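Local structure of inositol-3-phosphate synthase (1VKO) at residues 408-412 against 413-417; 162-165 against 166-170. The protein is an NAD-binding enzyme of the myo-inositol-1-phosphate synthase family, with a Rossmann-type nucleotide-binding fold, present here as an assembly of four chains. One frame throughout, in Å; residues are numbered along the deposited sequence.

Interaction 1: 408-412 against 413-417; sequences PYVAD and SKRAM. With POP (pyrophosphate 2-), chain H.
Val410 lays its CG1 methyl over one face of the Arg415 guanidinium, 4.2 Å from CZ, while CG2 rests 3.4 Å from Ser413 O. A compact branched residue suits this place, because one methyl can cover a flat cation and the other can back the chain. The Arg415 chain folds back through a bend at chi2 (-64°), and Ser413 fixes the rotation of the flat group: NH2 donates nearly in its own plane to Ser413 OG at 3.1 Å, and NE adds a weak bond to Ser413 O. Glu439 also bonds Ser413 OG, and Glu419 of the second subunit forms a salt bridge with Arg415 NH1. The backbone closes with Ser413 N donating to Val410 O at 2.9 Å. Small Ala411 takes the positive phi (56°) at the turn's second position. Lys414 points the opposite way, its long chain carrying NZ to 2.7 Å from pyrophosphate O2, as a flexible cation can. A carboxylate accepts several donors: Asp412 OD1 takes Ser441, Asn87 and Asn358, about 4 Å from the potassium ion. The arrangement is a type II' turn running into an inverse gamma turn at Ser413, which opens strand 413-423 and sets Lys414 in the pyrophosphate pocket.

Interaction 2: 162-165 against 166-170; sequences SDSN and LYEAM
Glu168 reaches back along the chain to Asn165, meeting it from CB through to OE1. CB lies 3.5 Å from Asn165 O, at the start of the climb. CG, set beside its own backbone N (chi1 -62°), passes the amide of Asn165 at 3.3 Å from ND2. From there the chain runs on extended, and CD arrives with its carboxylate almost parallel to that amide, the two planes 8° apart. OE1 accepts from Asn165 N at 3.1 Å through its anti lone pair, the one turned away from OE2. The same oxygen sits against Ser164, 3.6 Å from CB, whereas its closeness to Asn165 ND2 is not a hydrogen bond.

Asn165 returns the grip. Its CG occupies the crowded position between backbone N and carbonyl carbon (chi1 64°), which swings OD1 forward over the first turn. Two amides share that oxygen: Tyr167 N at 2.9 Å, only slightly tilted from the carbonyl plane, and Glu168 N at 3.0 Å, from above it. Ala169 N then bonds Asn165 O at 2.8 Å. The reciprocal pair is a capping box: a short amide suits the capping position, and glutamate has the length to span back; its negative charge would probably also favour the start of the helix.

The box begins helix 168-173, which follows strand 154-159 of the parallel sheet. Leu166 packs on Val93 and the small Ala169 on Ser90, both of helix 87-100. Leu166 also meets Met188 of helix 178-188, where Tyr167 lies on Arg185, its OH bonded to Glu182, and Met170 packs on Leu184.

Along the chain interaction 2 comes first and interaction 1 much later, yet both lie near the bound NAD. Their centres are 22 Å apart and their nearest atoms about 9 Å, without touching. Interaction 2 follows strand 154-159, outermost in the parallel Rossmann-type sheet within this chain, whereas interaction 1 opens strand 413-423 of the separate mixed sheet. Helix 87-100 connects their surroundings: Asn87 bonds Asp412, and further along, Ser90 and Val93 pack against 166-170. NAD lies about 5 Å from the Asp412 side chain and about 7 Å from that of Ala169, so a strand-opening turn and a helix cap approach NAD from different parts of the fold.

Interaction 1: 408-412 against 413-417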
ATOM      1  N   PRO A 408       9.539  12.710  13.963  1.00 44.09           N
ATOM      2  CA  PRO A 408      11.006  12.669  14.138  1.00 42.23           C
ATOM      3  C   PRO A 408      11.667  11.385  13.620  1.00 40.16           C
ATOM      4  O   PRO A 408      12.698  11.464  12.959  1.00 37.06           O
ATOM      5  CB  PRO A 408      11.186  12.835  15.651  1.00 40.73           C
ATOM      6  CG  PRO A 408      10.017  13.719  16.035  1.00 45.29           C
ATOM      7  CD  PRO A 408       8.851  13.205  15.176  1.00 43.97           C
ATOM      8  N   TYR A 409      11.048  10.230  13.863  1.00 40.26           N
ATOM      9  CA  TYR A 409      11.707   8.937  13.610  1.00 41.74           C
ATOM     10  C   TYR A 409      12.228   8.693  12.169  1.00 41.79           C
ATOM     11  O   TYR A 409      13.366   8.237  11.972  1.00 40.88           O
ATOM     12  CB  TYR A 409      10.833   7.757  14.084  1.00 40.51           C
ATOM     13  CG  TYR A 409      11.618   6.472  14.101  1.00 42.71           C
ATOM     14  CD1 TYR A 409      12.572   6.214  15.119  1.00 36.71           C
ATOM     15  CD2 TYR A 409      11.456   5.527  13.083  1.00 41.96           C
ATOM     16  CE1 TYR A 409      13.311   5.047  15.119  1.00 35.09           C
ATOM     17  CE2 TYR A 409      12.206   4.357  13.064  1.00 41.08           C
ATOM     18  CZ  TYR A 409      13.126   4.122  14.080  1.00 41.13           C
ATOM     19  OH  TYR A 409      13.838   2.955  14.056  1.00 42.27           O
ATOM     20  N   VAL A 410      11.386   8.985  11.175  1.00 40.77           N
ATOM     21  CA  VAL A 410      11.742   8.800   9.759  1.00 37.07           C
ATOM     22  C   VAL A 410      12.810   9.818   9.264  1.00 37.01           C
ATOM     23  O   VAL A 410      13.437   9.611   8.222  1.00 38.29           O
ATOM     24  CB  VAL A 410      10.470   8.748   8.841  1.00 34.63           C
ATOM     25  CG1 VAL A 410       9.422   7.784   9.427  1.00 33.13           C
ATOM     26  CG2 VAL A 410       9.859  10.120   8.636  1.00 23.13           C
ATOM     27  N   ALA A 411      13.005  10.901  10.020  1.00 35.65           N
ATOM     28  CA  ALA A 411      14.040  11.919   9.748  1.00 35.83           C
ATOM     29  C   ALA A 411      13.940  12.546   8.333  1.00 38.30           C
ATOM     30  O   ALA A 411      12.879  13.101   7.958  1.00 39.11           O
ATOM     31  CB  ALA A 411      15.447  11.341  10.044  1.00 33.49           C
ATOM     32  N   ASP A 412      15.015  12.442   7.545  1.00 37.76           N
ATOM     33  CA  ASP A 412      15.026  12.923   6.148  1.00 37.33           C
ATOM     34  C   ASP A 412      14.245  12.014   5.167  1.00 35.80           C
ATOM     35  O   ASP A 412      13.991  12.387   4.007  1.00 36.09           O
ATOM     36  CB  ASP A 412      16.475  13.064   5.658  1.00 36.92           C
ATOM     37  CG  ASP A 412      16.572  13.841   4.360  1.00 38.79           C
ATOM     38  OD1 ASP A 412      16.407  15.088   4.416  1.00 44.40           O
ATOM     39  OD2 ASP A 412      16.796  13.290   3.243  1.00 35.26           O
ATOM     40  N   SER A 413      13.898  10.814   5.623  1.00 32.72           N
ATOM     41  CA  SER A 413      13.218   9.843   4.780  1.00 30.82           C
ATOM     42  C   SER A 413      11.719  10.158   4.773  1.00 34.21           C
ATOM     43  O   SER A 413      10.936   9.444   5.429  1.00 35.69           O
ATOM     44  CB  SER A 413      13.441   8.439   5.340  1.00 27.65           C
ATOM     45  OG  SER A 413      13.229   7.433   4.362  1.00 22.91           O
ATOM     46  N   LYS A 414      11.293  11.218   4.076  1.00 33.92           N
ATOM     47  CA  LYS A 414       9.832  11.525   4.092  1.00 35.04           C
ATOM     48  C   LYS A 414       9.014  10.379   3.495  1.00 34.34           C
ATOM     49  O   LYS A 414       9.502   9.617   2.646  1.00 32.78           O
ATOM     50  CB  LYS A 414       9.456  12.924   3.521  1.00 33.93           C
ATOM     51  CG  LYS A 414       8.964  12.991   2.092  1.00 33.65           C
ATOM     52  CD  LYS A 414       7.441  12.958   1.969  1.00 46.92           C
ATOM     53  CE  LYS A 414       7.004  13.443   0.573  1.00 45.28           C
ATOM     54  NZ  LYS A 414       6.896  14.929   0.467  1.00 33.90           N
ATOM     55  N   ARG A 415       7.779  10.250   3.977  1.00 36.06           N
ATOM     56  CA  ARG A 415       6.884   9.173   3.556  1.00 36.99           C
ATOM     57  C   ARG A 415       5.625   9.780   2.947  1.00 37.70           C
ATOM     58  O   ARG A 415       4.853  10.458   3.651  1.00 34.54           O
ATOM     59  CB  ARG A 415       6.520   8.281   4.747  1.00 36.37           C
ATOM     60  CG  ARG A 415       7.730   7.702   5.444  1.00 40.07           C
ATOM     61  CD  ARG A 415       8.518   6.762   4.564  1.00 43.29           C
ATOM     62  NE  ARG A 415       9.879   6.604   5.051  1.00 45.30           N
ATOM     63  CZ  ARG A 415      10.261   5.675   5.932  1.00 48.62           C
ATOM     64  NH1 ARG A 415       9.381   4.799   6.431  1.00 40.09           N
ATOM     65  NH2 ARG A 415      11.536   5.617   6.298  1.00 38.03           N
ATOM     66  N   ALA A 416       5.434   9.553   1.643  1.00 35.78           N
ATOM     67  CA  ALA A 416       4.300  10.123   0.947  1.00 35.95           C
ATOM     68  C   ALA A 416       3.262   9.020   0.774  1.00 35.48           C
ATOM     69  O   ALA A 416       3.537   8.005   0.165  1.00 35.95           O
ATOM     70  CB  ALA A 416       4.727  10.723  -0.412  1.00 35.99           C
ATOM     71  N   MET A 417       2.081   9.208   1.349  1.00 35.63           N
ATOM     72  CA  MET A 417       1.001   8.229   1.215  1.00 35.79           C
ATOM     73  C   MET A 417      -0.180   8.888   0.535  1.00 36.12           C
ATOM     74  O   MET A 417      -0.704   9.903   1.015  1.00 37.47           O
ATOM     75  CB  MET A 417       0.625   7.638   2.575  1.00 34.09           C
ATOM     76  CG  MET A 417       1.716   6.694   3.103  1.00 41.58           C
ATOM     77  SD  MET A 417       1.550   6.100   4.798  1.00 32.00           S
ATOM     78  CE  MET A 417       0.232   4.875   4.680  1.00 35.21           C
TER
HETATM   79  P1  POP H 602       7.072  16.952  -2.799  1.00 50.92           P
HETATM   80  O1  POP H 602       7.483  16.899  -4.263  1.00 48.27           O
HETATM   81  O2  POP H 602       7.463  15.666  -2.109  1.00 54.44           O
HETATM   82  O3  POP H 602       5.563  17.117  -2.708  1.00 38.38           O
HETATM   83  O   POP H 602       7.868  18.175  -2.066  1.00 48.93           O
HETATM   84  P2  POP H 602       7.762  18.612  -0.497  1.00 52.01           P
HETATM   85  O4  POP H 602       8.978  18.045   0.229  1.00 46.73           O
HETATM   86  O5  POP H 602       7.723  20.133  -0.425  1.00 50.61           O
HETATM   87  O6  POP H 602       6.535  18.098   0.264  1.00 50.86           O

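Interaction 2: 162-165 against 166-170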
ATOM      1  N   SER A 162      22.381  29.535  11.657  1.00 23.21           N
ATOM      2  CA  SER A 162      23.161  28.615  12.506  1.00 22.57           C
ATOM      3  C   SER A 162      24.626  28.618  12.098  1.00 20.76           C
ATOM      4  O   SER A 162      24.937  28.457  10.913  1.00 17.99           O
ATOM      5  CB  SER A 162      22.652  27.189  12.380  1.00 21.44           C
ATOM      6  OG  SER A 162      23.485  26.353  13.178  1.00 22.87           O
ATOM      7  N   ASP A 163      25.532  28.767  13.054  1.00 21.98           N
ATOM      8  CA  ASP A 163      26.950  28.896  12.669  1.00 23.55           C
ATOM      9  C   ASP A 163      27.695  27.577  12.450  1.00 24.63           C
ATOM     10  O   ASP A 163      28.887  27.589  12.063  1.00 26.93           O
ATOM     11  CB  ASP A 163      27.724  29.823  13.626  1.00 24.81           C
ATOM     12  CG  ASP A 163      27.911  29.223  14.988  1.00 27.07           C
ATOM     13  OD1 ASP A 163      27.223  28.226  15.305  1.00 31.31           O
ATOM     14  OD2 ASP A 163      28.726  29.682  15.809  1.00 31.52           O
ATOM     15  N   SER A 164      27.015  26.449  12.707  1.00 22.72           N
ATOM     16  CA  SER A 164      27.571  25.119  12.482  1.00 19.11           C
ATOM     17  C   SER A 164      28.257  25.025  11.138  1.00 21.27           C
ATOM     18  O   SER A 164      27.698  25.471  10.121  1.00 19.81           O
ATOM     19  CB  SER A 164      26.473  24.071  12.545  1.00 17.84           C
ATOM     20  OG  SER A 164      25.870  24.080  13.824  1.00 21.55           O
ATOM     21  N   ASN A 165      29.456  24.447  11.132  1.00 18.04           N
ATOM     22  CA  ASN A 165      30.215  24.240   9.892  1.00 21.95           C
ATOM     23  C   ASN A 165      29.601  23.070   9.132  1.00 25.06           C
ATOM     24  O   ASN A 165      28.963  22.210   9.729  1.00 24.23           O
ATOM     25  CB  ASN A 165      31.694  23.932  10.197  1.00 22.12           C
ATOM     26  CG  ASN A 165      31.864  22.638  10.958  1.00 24.21           C
ATOM     27  OD1 ASN A 165      31.736  21.536  10.385  1.00 24.03           O
ATOM     28  ND2 ASN A 165      32.100  22.748  12.262  1.00 24.93           N
ATOM     29  N   LEU A 166      29.864  23.011   7.833  1.00 25.95           N
ATOM     30  CA  LEU A 166      29.209  22.082   6.936  1.00 26.60           C
ATOM     31  C   LEU A 166      29.480  20.616   7.224  1.00 28.78           C
ATOM     32  O   LEU A 166      28.812  19.741   6.660  1.00 27.97           O
ATOM     33  CB  LEU A 166      29.526  22.436   5.472  1.00 23.58           C
ATOM     34  CG  LEU A 166      28.889  23.733   4.959  1.00 27.64           C
ATOM     35  CD1 LEU A 166      28.481  23.624   3.517  1.00 16.67           C
ATOM     36  CD2 LEU A 166      27.667  24.127   5.768  1.00 29.61           C
ATOM     37  N   TYR A 167      30.451  20.341   8.098  1.00 32.42           N
ATOM     38  CA  TYR A 167      30.671  18.978   8.574  1.00 32.10           C
ATOM     39  C   TYR A 167      29.675  18.640   9.680  1.00 32.83           C
ATOM     40  O   TYR A 167      28.995  17.622   9.595  1.00 34.58           O
ATOM     41  CB  TYR A 167      32.135  18.752   8.985  1.00 33.01           C
ATOM     42  CG  TYR A 167      32.407  17.458   9.736  1.00 31.13           C
ATOM     43  CD1 TYR A 167      32.272  16.216   9.115  1.00 37.85           C
ATOM     44  CD2 TYR A 167      32.777  17.486  11.075  1.00 28.30           C
ATOM     45  CE1 TYR A 167      32.519  15.038   9.826  1.00 40.49           C
ATOM     46  CE2 TYR A 167      33.020  16.333  11.788  1.00 30.52           C
ATOM     47  CZ  TYR A 167      32.890  15.110  11.168  1.00 40.05           C
ATOM     48  OH  TYR A 167      33.138  13.969  11.907  1.00 37.49           O
ATOM     49  N   GLU A 168      29.543  19.510  10.683  1.00 31.43           N
ATOM     50  CA  GLU A 168      28.540  19.323  11.743  1.00 28.15           C
ATOM     51  C   GLU A 168      27.157  19.357  11.144  1.00 29.27           C
ATOM     52  O   GLU A 168      26.196  18.711  11.640  1.00 31.54           O
ATOM     53  CB  GLU A 168      28.604  20.458  12.745  1.00 30.36           C
ATOM     54  CG  GLU A 168      29.895  20.632  13.525  1.00 19.36           C
ATOM     55  CD  GLU A 168      29.854  21.881  14.418  1.00 30.59           C
ATOM     56  OE1 GLU A 168      29.644  23.007  13.899  1.00 34.76           O
ATOM     57  OE2 GLU A 168      30.020  21.742  15.647  1.00 32.02           O
ATOM     58  N   ALA A 169      27.045  20.164  10.095  1.00 26.19           N
ATOM     59  CA  ALA A 169      25.842  20.280   9.313  1.00 24.71           C
ATOM     60  C   ALA A 169      25.414  18.952   8.625  1.00 23.69           C
ATOM     61  O   ALA A 169      24.240  18.722   8.415  1.00 27.67           O
ATOM     62  CB  ALA A 169      26.049  21.374   8.285  1.00 23.71           C
ATOM     63  N   MET A 170      26.378  18.131   8.220  1.00 22.05           N
ATOM     64  CA  MET A 170      26.124  16.824   7.625  1.00 21.28           C
ATOM     65  C   MET A 170      25.644  15.793   8.649  1.00 24.05           C
ATOM     66  O   MET A 170      24.751  14.949   8.354  1.00 24.62           O
ATOM     67  CB  MET A 170      27.383  16.285   7.025  1.00 23.71           C
ATOM     68  CG  MET A 170      27.814  16.906   5.746  1.00 19.21           C
ATOM     69  SD  MET A 170      29.153  15.852   5.196  1.00 25.81           S
ATOM     70  CE  MET A 170      28.915  16.233   3.496  1.00 32.51           C
TER